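Local structure of molybdopterin-guanine dinucleotide biosynthesis protein A (MobA) (Archaeoglobus fulgidus, 3NGW) at residues 69-77 and 141-152. The protein probably transfers a guanylyl group from GTP onto molybdopterin, forming the guanine dinucleotide of the molybdenum cofactor. Sequence-based numbering, arbitrary orientation.
Sequences GVGSIAGIH and AILQGIRKILVP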
loop_
_atom_site.group_PDB
_atom_site.type_symbol
_atom_site.label_atom_id
_atom_site.label_comp_id
_atom_site.label_asym_id
_atom_site.label_seq_id
_atom_site.Cartn_x
_atom_site.Cartn_y
_atom_site.Cartn_z
ATOM N N GLY A 69 7.393 0.138 -14.897
ATOM C CA GLY A 69 6.770 1.394 -14.512
ATOM C C GLY A 69 7.314 1.828 -13.156
ATOM O O GLY A 69 7.654 0.983 -12.327
ATOM N N VAL A 70 7.397 3.133 -12.915
ATOM C CA VAL A 70 7.930 3.633 -11.647
ATOM C C VAL A 70 6.908 4.400 -10.794
ATOM O O VAL A 70 6.081 5.146 -11.318
ATOM C CB VAL A 70 9.150 4.560 -11.893
ATOM C CG1 VAL A 70 9.857 4.843 -10.581
ATOM C CG2 VAL A 70 10.112 3.918 -12.892
ATOM N N GLY A 71 6.973 4.210 -9.475
ATOM C CA GLY A 71 6.066 4.907 -8.575
ATOM C C GLY A 71 4.920 4.072 -8.029
ATOM O O GLY A 71 4.845 2.874 -8.279
ATOM N N SER A 72 4.014 4.712 -7.298
ATOM C CA SER A 72 2.880 4.021 -6.702
ATOM C C SER A 72 1.862 3.522 -7.725
ATOM O O SER A 72 1.389 2.390 -7.635
ATOM C CB SER A 72 2.198 4.940 -5.694
ATOM O OG SER A 72 3.113 5.320 -4.686
ATOM N N ILE A 73 1.522 4.377 -8.688
ATOM C CA ILE A 73 0.568 4.025 -9.736
ATOM C C ILE A 73 1.007 2.760 -10.486
ATOM O O ILE A 73 0.178 1.935 -10.867
ATOM C CB ILE A 73 0.427 5.160 -10.770
ATOM C CG1 ILE A 73 -0.016 6.453 -10.092
ATOM C CG2 ILE A 73 -0.593 4.774 -11.822
ATOM C CD1 ILE A 73 -0.078 7.643 -11.052
ATOM N N ALA A 74 2.310 2.616 -10.698
ATOM C CA ALA A 74 2.838 1.460 -11.406
ATOM C C ALA A 74 2.756 0.215 -10.536
ATOM O O ALA A 74 2.617 -0.901 -11.040
ATOM C CB ALA A 74 4.280 1.717 -11.816
ATOM N N GLY A 75 2.849 0.425 -9.226
ATOM C CA GLY A 75 2.790 -0.672 -8.282
ATOM C C GLY A 75 1.373 -1.188 -8.133
ATOM O O GLY A 75 1.160 -2.394 -8.079
ATOM N N ILE A 76 0.407 -0.275 -8.059
ATOM C CA ILE A 76 -0.993 -0.658 -7.931
ATOM C C ILE A 76 -1.416 -1.364 -9.214
ATOM O O ILE A 76 -2.020 -2.441 -9.179
ATOM C CB ILE A 76 -1.883 0.581 -7.695
ATOM C CG1 ILE A 76 -1.554 1.194 -6.335
ATOM C CG2 ILE A 76 -3.359 0.200 -7.749
ATOM C CD1 ILE A 76 -2.202 2.557 -6.102
ATOM N N HIS A 77 -1.075 -0.758 -10.348
ATOM C CA HIS A 77 -1.389 -1.321 -11.657
ATOM C C HIS A 77 -0.855 -2.744 -11.762
ATOM O O HIS A 77 -1.552 -3.643 -12.221
ATOM C CB HIS A 77 -0.771 -0.451 -12.763
ATOM C CG HIS A 77 -0.872 -1.043 -14.136
ATOM N ND1 HIS A 77 0.170 -1.717 -14.736
ATOM C CD2 HIS A 77 -1.902 -1.078 -15.018
ATOM C CE1 HIS A 77 -0.211 -2.142 -15.928
ATOM N NE2 HIS A 77 -1.464 -1.769 -16.124
ATOM N N ALA A 141 -2.004 6.414 -17.359
ATOM C CA ALA A 141 -1.240 7.415 -16.619
ATOM C C ALA A 141 0.251 7.080 -16.606
ATOM O O ALA A 141 1.101 7.962 -16.749
ATOM C CB ALA A 141 -1.766 7.517 -15.193
ATOM N N ILE A 142 0.549 5.795 -16.431
ATOM C CA ILE A 142 1.924 5.296 -16.402
ATOM C C ILE A 142 2.594 5.496 -17.765
ATOM O O ILE A 142 3.741 5.938 -17.849
ATOM C CB ILE A 142 1.961 3.778 -16.054
ATOM C CG1 ILE A 142 1.342 3.540 -14.670
ATOM C CG2 ILE A 142 3.395 3.255 -16.106
ATOM C CD1 ILE A 142 1.202 2.052 -14.292
ATOM N N LEU A 143 1.878 5.165 -18.830
ATOM C CA LEU A 143 2.435 5.301 -20.163
ATOM C C LEU A 143 2.567 6.776 -20.565
ATOM O O LEU A 143 3.457 7.132 -21.338
ATOM C CB LEU A 143 1.576 4.522 -21.169
ATOM C CG LEU A 143 1.473 3.003 -20.923
ATOM C CD1 LEU A 143 0.646 2.358 -22.022
ATOM C CD2 LEU A 143 2.863 2.363 -20.886
ATOM N N GLN A 144 1.698 7.630 -20.025
ATOM C CA GLN A 144 1.745 9.057 -20.329
ATOM C C GLN A 144 2.765 9.792 -19.468
ATOM O O GLN A 144 2.974 10.989 -19.642
ATOM C CB GLN A 144 0.367 9.700 -20.125
ATOM C CG GLN A 144 -0.676 9.216 -21.108
ATOM C CD GLN A 144 -2.072 9.702 -20.787
ATOM O OE1 GLN A 144 -3.030 9.314 -21.449
ATOM N NE2 GLN A 144 -2.194 10.553 -19.777
ATOM N N GLY A 145 3.395 9.083 -18.536
ATOM C CA GLY A 145 4.375 9.713 -17.668
ATOM C C GLY A 145 3.745 10.586 -16.593
ATOM O O GLY A 145 4.287 11.632 -16.235
ATOM N N ILE A 146 2.587 10.178 -16.084
ATOM C CA ILE A 146 1.920 10.935 -15.027
ATOM C C ILE A 146 2.108 10.204 -13.697
ATOM O O ILE A 146 1.624 9.087 -13.522
ATOM C CB ILE A 146 0.410 11.093 -15.318
ATOM C CG1 ILE A 146 0.207 11.980 -16.548
ATOM C CG2 ILE A 146 -0.290 11.704 -14.121
ATOM C CD1 ILE A 146 -1.226 12.122 -16.986
ATOM N N ARG A 147 2.818 10.825 -12.762
ATOM C CA ARG A 147 3.055 10.187 -11.474
ATOM C C ARG A 147 2.179 10.738 -10.353
ATOM O O ARG A 147 2.534 10.656 -9.178
ATOM C CB ARG A 147 4.533 10.295 -11.094
ATOM C CG ARG A 147 5.458 9.490 -12.010
ATOM C CD ARG A 147 6.892 9.447 -11.486
ATOM N NE ARG A 147 6.972 8.838 -10.157
ATOM C CZ ARG A 147 8.103 8.649 -9.482
ATOM N NH1 ARG A 147 9.266 9.019 -10.006
ATOM N NH2 ARG A 147 8.069 8.091 -8.280
ATOM N N LYS A 148 1.031 11.291 -10.724
ATOM C CA LYS A 148 0.090 11.840 -9.758
ATOM C C LYS A 148 -1.184 10.999 -9.767
ATOM O O LYS A 148 -2.051 11.171 -10.622
ATOM C CB LYS A 148 -0.233 13.292 -10.110
ATOM C CG LYS A 148 0.228 14.308 -9.075
ATOM C CD LYS A 148 1.746 14.337 -8.935
ATOM C CE LYS A 148 2.187 15.306 -7.841
ATOM N NZ LYS A 148 3.664 15.343 -7.674
ATOM N N ILE A 149 -1.292 10.096 -8.800
ATOM C CA ILE A 149 -2.439 9.201 -8.699
ATOM C C ILE A 149 -3.784 9.928 -8.810
ATOM O O ILE A 149 -4.745 9.383 -9.351
ATOM C CB ILE A 149 -2.385 8.397 -7.369
ATOM C CG1 ILE A 149 -3.375 7.235 -7.413
ATOM C CG2 ILE A 149 -2.681 9.315 -6.186
ATOM C CD1 ILE A 149 -2.981 6.130 -8.357
ATOM N N LEU A 150 -3.846 11.159 -8.317
ATOM C CA LEU A 150 -5.083 11.937 -8.354
ATOM C C LEU A 150 -5.616 12.160 -9.768
ATOM O O LEU A 150 -6.825 12.269 -9.976
ATOM C CB LEU A 150 -4.877 13.296 -7.670
ATOM C CG LEU A 150 -4.409 13.309 -6.207
ATOM C CD1 LEU A 150 -5.351 12.444 -5.372
ATOM C CD2 LEU A 150 -2.970 12.791 -6.100
ATOM N N VAL A 151 -4.714 12.232 -10.739
ATOM C CA VAL A 151 -5.111 12.454 -12.120
ATOM C C VAL A 151 -5.967 11.328 -12.693
ATOM O O VAL A 151 -7.063 11.574 -13.183
ATOM C CB VAL A 151 -3.874 12.662 -13.015
ATOM C CG1 VAL A 151 -4.296 12.795 -14.470
ATOM C CG2 VAL A 151 -3.127 13.905 -12.559
ATOM N N PRO A 152 -5.471 10.078 -12.656
ATOM C CA PRO A 152 -6.307 9.010 -13.213
ATOM C C PRO A 152 -7.545 8.701 -12.366
ATOM O O PRO A 152 -8.551 8.211 -12.883
ATOM C CB PRO A 152 -5.338 7.833 -13.334
ATOM C CG PRO A 152 -4.286 8.130 -12.313
ATOM C CD PRO A 152 -4.103 9.602 -12.374
HETATM O O HOH W 1 3.160 7.650 -8.744
#
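Ile-73 and Ile-142 meet with like torsions: each holds CG1 anti to its own carbonyl carbon (chi1 -58° and -61°) and extends it fully to CD1, and the two side chains run past each other in opposite senses, Ile-73 CG2 lying 3.7 Å from Ile-142 CG1. The contact belongs to the MobA-like nucleotidyltransferase domain of the GT-A clan, where the first turns of helix 72-83 pack against the end of helix 135-143 and the loop leading into helix 150-154. Ile-73 CD1 reaches into the bend of segment 141-152, coming 3.3 Å from Ile-146 O, with Ala-141 CB and Pro-152 CG farther off around it. Past the Schellman motif at Gly-145 the chain turns back, so that Ile-149 lies on another side of Ile-73; its CD1 sits 3.5 Å from Ile-73 CG1 and also touches Ile-76 CD1. Leu-138 of helix 135-143 adds to this apolar cluster. An alanine in place of Ile-73 would probably open a gap between Ile-142 and Ile-149, with the CD1 methyl packed against the backbone of residues 146-149 gone. On the neighbouring side, Ile-142 CD1 lies 3.4 Å from Ala-74 CA and 3.5 Å from His-77 CB, slanting to the imidazole; a hydrogen bond from His-77 ND1 to Asp-65 helps fix that ring, and Asp-65 also bonds Gly-69 N. At the exposed margin Arg-147 is bent at chi3 (60°) and poorly ordered; Val-70 CG1 lies loosely over one face of its guanidinium, toward the rim, while NH2 of Arg-147 lies 3.8 Å from CA of Gly-71, the N-cap residue. Near Ser-72 one water makes a bridge between the backbones, donating to Arg-147 O at 3.1 Å and only weakly accepting from Ser-72 N.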